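Local coordinates for protein DnaJ homolog subfamily C member 10 (Mus musculus, PDB 3APQ) that works as an endoplasmic reticulum disulfide reductase in the folding of proteins and the degradation of misfolded ones, its J domain and first thioredoxin domain making up this fragment, at residues Phe23-Lys34 / Tyr80-Phe90. Sequence-based numbering, arbitrary orientation. Where two conformers were deposited one is given.
Sequences FKKLALKLHPDK and YESWSYYRYDF
F23, Y86 and F90 form an aromatic cluster where the end of the second J-domain helix (16-30) meets the short helix 83-88, the axes of 23-30 and 83-88 coming within 9.2 Å. F23 presents its edge to both partners: its CE2 lies 3.5 Å from Y86 CE1, with planes 88° apart, and its CD2 reaches F90 CZ at 3.6 Å. Y52 stacks on F23 and also meets F90, tying the cluster to helix 41-55. A27 CB sits over the Y86 face, 4.2 Å from the ring centroid, a CH-pi contact.

Farther along, W83 is clamped between two aliphatic chains. L28 CD2 covers its five-membered ring at 3.8 Å from the centroid, and K34 CG lies over the opposite face. With CG anti to the backbone N (chi1 -176°), the indole reaches the C-terminal end of helix 16-30, where NE1 donates to L28 O (2.9 Å), which lies in the ring plane.

The polar edge is the H31-P32-D33 motif, the HPD signature through which J domains stimulate Hsp70. H31 NE2 donates to E81 O at 2.6 Å, nearly straight (177°) and in both the ring and carbonyl planes, while ND1 accepts from D33 N; the two bonds fix the ring's rotation. W83 CB packs over an imidazole face, and Y80 directs its ring edge at a face, its OH hydrogen-bonded to H42 ND1 in helix 41-55. A leucine in place of this histidine would probably leave E81 O and D33 N without their imidazole partners. Outermost, a water donates to D33 OD2 and accepts from W83 N at 3.0 Å.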
# COMPACT_ATOMS: atom_id res chain seq x y z
N PHE A 23 11.60 3.87 -6.06
CA PHE A 23 12.33 3.89 -4.76
C PHE A 23 12.85 2.49 -4.40
O PHE A 23 14.02 2.34 -4.04
CB PHE A 23 11.44 4.52 -3.65
CG PHE A 23 12.00 4.40 -2.26
CD1 PHE A 23 13.14 5.09 -1.88
CD2 PHE A 23 11.40 3.55 -1.36
CE1 PHE A 23 13.68 4.93 -0.57
CE2 PHE A 23 11.90 3.39 -0.04
CZ PHE A 23 13.05 4.08 0.34
N LYS A 24 11.99 1.47 -4.46
CA LYS A 24 12.44 0.10 -4.16
C LYS A 24 13.64 -0.36 -4.98
O LYS A 24 14.59 -0.95 -4.45
CB LYS A 24 11.28 -0.89 -4.32
CG LYS A 24 11.68 -2.31 -3.91
CD LYS A 24 10.47 -3.23 -3.98
CE LYS A 24 10.35 -4.00 -5.24
NZ LYS A 24 9.56 -5.27 -4.92
N LYS A 25 13.63 -0.08 -6.27
CA LYS A 25 14.70 -0.48 -7.13
C LYS A 25 16.06 0.16 -6.68
O LYS A 25 17.14 -0.51 -6.69
CB LYS A 25 14.31 -0.07 -8.56
CG LYS A 25 15.39 -0.23 -9.63
CD LYS A 25 14.92 0.46 -10.92
CE LYS A 25 16.03 1.27 -11.57
NZ LYS A 25 16.65 2.30 -10.64
N LEU A 26 15.99 1.42 -6.30
CA LEU A 26 17.11 2.18 -5.80
C LEU A 26 17.59 1.52 -4.50
O LEU A 26 18.77 1.23 -4.32
CB LEU A 26 16.69 3.66 -5.56
CG LEU A 26 16.73 4.64 -6.74
CD1 LEU A 26 16.13 4.04 -7.94
CD2 LEU A 26 16.09 6.01 -6.51
N ALA A 27 16.64 1.25 -3.61
CA ALA A 27 16.98 0.57 -2.33
C ALA A 27 17.61 -0.83 -2.47
O ALA A 27 18.59 -1.14 -1.78
CB ALA A 27 15.74 0.51 -1.40
N LEU A 28 17.07 -1.68 -3.32
CA LEU A 28 17.64 -3.03 -3.44
C LEU A 28 19.07 -3.05 -4.02
O LEU A 28 19.86 -3.98 -3.72
CB LEU A 28 16.67 -3.93 -4.23
CG LEU A 28 15.32 -4.03 -3.48
CD1 LEU A 28 14.35 -4.96 -4.24
CD2 LEU A 28 15.59 -4.51 -2.05
N LYS A 29 19.45 -2.00 -4.76
CA LYS A 29 20.81 -1.93 -5.29
C LYS A 29 21.71 -1.19 -4.33
O LYS A 29 22.82 -1.64 -4.09
CB LYS A 29 20.88 -1.28 -6.69
CG LYS A 29 22.35 -0.91 -7.17
CD LYS A 29 22.55 -0.96 -8.72
CE LYS A 29 24.05 -0.98 -9.11
NZ LYS A 29 24.86 0.22 -8.56
N LEU A 30 21.23 -0.09 -3.79
CA LEU A 30 22.08 0.85 -3.07
C LEU A 30 22.09 0.85 -1.54
O LEU A 30 22.78 1.67 -0.96
CB LEU A 30 21.67 2.28 -3.44
CG LEU A 30 21.74 2.69 -4.92
CD1 LEU A 30 21.32 4.16 -5.06
CD2 LEU A 30 23.12 2.42 -5.51
N HIS A 31 21.27 0.03 -0.89
CA HIS A 31 21.13 0.10 0.54
C HIS A 31 22.54 0.09 1.19
O HIS A 31 23.34 -0.76 0.87
CB HIS A 31 20.38 -1.16 1.02
CG HIS A 31 19.83 -1.04 2.40
ND1 HIS A 31 20.62 -1.14 3.53
CD2 HIS A 31 18.56 -0.82 2.83
CE1 HIS A 31 19.86 -0.99 4.60
NE2 HIS A 31 18.60 -0.79 4.20
N PRO A 32 22.81 0.99 2.13
CA PRO A 32 24.11 1.09 2.86
C PRO A 32 24.58 -0.23 3.51
O PRO A 32 25.77 -0.53 3.49
CB PRO A 32 23.81 2.07 3.99
CG PRO A 32 22.65 2.92 3.41
CD PRO A 32 21.80 1.95 2.64
N ASP A 33 23.66 -0.98 4.09
CA ASP A 33 24.02 -2.25 4.74
C ASP A 33 24.60 -3.24 3.72
O ASP A 33 25.39 -4.13 4.06
CB ASP A 33 22.79 -2.90 5.38
CG ASP A 33 22.25 -2.12 6.58
OD1 ASP A 33 22.80 -1.05 6.87
OD2 ASP A 33 21.25 -2.58 7.20
N LYS A 34 24.17 -3.12 2.48
CA LYS A 34 24.62 -4.03 1.42
C LYS A 34 25.83 -3.46 0.68
O LYS A 34 26.36 -4.10 -0.24
CB LYS A 34 23.45 -4.22 0.42
CG LYS A 34 22.38 -5.09 1.00
CD LYS A 34 22.87 -6.51 1.21
CE LYS A 34 21.78 -7.44 1.63
NZ LYS A 34 21.59 -7.51 3.12
N TYR A 80 15.63 4.72 7.95
CA TYR A 80 15.27 3.80 6.90
C TYR A 80 15.30 2.39 7.48
O TYR A 80 15.74 2.19 8.59
CB TYR A 80 16.14 3.94 5.62
CG TYR A 80 17.63 3.86 5.87
CD1 TYR A 80 18.26 2.64 6.04
CD2 TYR A 80 18.40 5.04 5.94
CE1 TYR A 80 19.62 2.58 6.30
CE2 TYR A 80 19.76 5.00 6.18
CZ TYR A 80 20.37 3.77 6.35
OH TYR A 80 21.71 3.72 6.59
N GLU A 81 14.76 1.46 6.73
CA GLU A 81 14.61 0.08 7.13
C GLU A 81 15.70 -0.79 6.52
O GLU A 81 16.51 -0.32 5.74
CB GLU A 81 13.24 -0.39 6.64
CG GLU A 81 12.05 0.47 7.18
CD GLU A 81 11.80 0.26 8.67
OE1 GLU A 81 12.19 -0.78 9.27
OE2 GLU A 81 11.18 1.17 9.26
N SER A 82 15.70 -2.06 6.88
CA SER A 82 16.67 -3.01 6.36
C SER A 82 16.46 -3.32 4.87
O SER A 82 15.35 -3.15 4.32
CB SER A 82 16.57 -4.30 7.19
OG SER A 82 15.36 -4.99 6.88
N TRP A 83 17.52 -3.81 4.21
CA TRP A 83 17.38 -4.27 2.83
C TRP A 83 16.25 -5.29 2.72
O TRP A 83 15.48 -5.28 1.76
CB TRP A 83 18.66 -4.91 2.34
CG TRP A 83 18.66 -5.34 0.90
CD1 TRP A 83 19.07 -4.58 -0.18
CD2 TRP A 83 18.33 -6.62 0.39
NE1 TRP A 83 18.95 -5.32 -1.34
CE2 TRP A 83 18.52 -6.58 -1.02
CE3 TRP A 83 17.84 -7.82 0.98
CZ2 TRP A 83 18.25 -7.67 -1.85
CZ3 TRP A 83 17.59 -8.91 0.13
CH2 TRP A 83 17.76 -8.82 -1.26
N SER A 84 16.20 -6.21 3.67
CA SER A 84 15.18 -7.25 3.70
C SER A 84 13.76 -6.67 3.74
O SER A 84 12.85 -7.17 3.10
CB SER A 84 15.37 -8.12 4.96
OG SER A 84 14.52 -9.23 4.80
N TYR A 85 13.58 -5.64 4.54
CA TYR A 85 12.31 -4.93 4.55
C TYR A 85 11.94 -4.46 3.13
O TYR A 85 10.80 -4.64 2.72
CB TYR A 85 12.37 -3.70 5.49
CG TYR A 85 11.12 -2.84 5.44
CD1 TYR A 85 10.07 -3.05 6.32
CD2 TYR A 85 11.00 -1.80 4.50
CE1 TYR A 85 8.93 -2.26 6.28
CE2 TYR A 85 9.88 -1.00 4.45
CZ TYR A 85 8.84 -1.25 5.33
OH TYR A 85 7.74 -0.45 5.27
N TYR A 86 12.88 -3.85 2.38
CA TYR A 86 12.52 -3.37 1.03
C TYR A 86 12.32 -4.54 0.07
O TYR A 86 11.52 -4.47 -0.86
CB TYR A 86 13.55 -2.38 0.48
CG TYR A 86 13.58 -1.16 1.35
CD1 TYR A 86 12.48 -0.30 1.42
CD2 TYR A 86 14.69 -0.91 2.16
CE1 TYR A 86 12.50 0.82 2.29
CE2 TYR A 86 14.72 0.20 3.01
CZ TYR A 86 13.61 1.04 3.08
OH TYR A 86 13.69 2.11 3.93
N ARG A 87 13.05 -5.63 0.31
CA ARG A 87 13.00 -6.72 -0.63
C ARG A 87 11.69 -7.47 -0.50
O ARG A 87 11.14 -7.88 -1.48
CB ARG A 87 14.21 -7.68 -0.38
CG ARG A 87 14.15 -8.98 -1.27
CD ARG A 87 14.35 -8.64 -2.75
NE ARG A 87 14.22 -9.86 -3.58
CZ ARG A 87 13.09 -10.49 -3.84
NH1 ARG A 87 11.94 -9.99 -3.39
NH2 ARG A 87 13.07 -11.58 -4.59
N TYR A 88 11.20 -7.67 0.74
CA TYR A 88 10.09 -8.58 0.95
C TYR A 88 8.87 -7.93 1.62
O TYR A 88 7.80 -8.54 1.59
CB TYR A 88 10.51 -9.76 1.81
CG TYR A 88 11.54 -10.67 1.15
CD1 TYR A 88 11.18 -11.50 0.07
CD2 TYR A 88 12.84 -10.68 1.59
CE1 TYR A 88 12.15 -12.37 -0.55
CE2 TYR A 88 13.83 -11.54 0.98
CZ TYR A 88 13.46 -12.37 -0.09
OH TYR A 88 14.39 -13.20 -0.71
N ASP A 89 9.02 -6.72 2.20
CA ASP A 89 7.93 -6.18 3.06
C ASP A 89 7.46 -4.78 2.67
O ASP A 89 6.93 -4.04 3.50
CB ASP A 89 8.36 -6.17 4.55
CG ASP A 89 7.15 -6.27 5.51
OD1 ASP A 89 6.00 -6.61 5.11
OD2 ASP A 89 7.33 -5.99 6.69
N PHE A 90 7.69 -4.44 1.40
CA PHE A 90 7.49 -3.08 0.90
C PHE A 90 6.69 -3.14 -0.41
O PHE A 90 7.05 -3.89 -1.31
CB PHE A 90 8.86 -2.42 0.69
CG PHE A 90 8.74 -1.01 0.25
CD1 PHE A 90 8.40 -0.01 1.17
CD2 PHE A 90 8.87 -0.68 -1.10
CE1 PHE A 90 8.29 1.33 0.76
CE2 PHE A 90 8.74 0.65 -1.54
CZ PHE A 90 8.45 1.66 -0.61
O HOH W 1 7.22 -4.08 -4.27
O HOH W 2 19.92 -4.65 5.80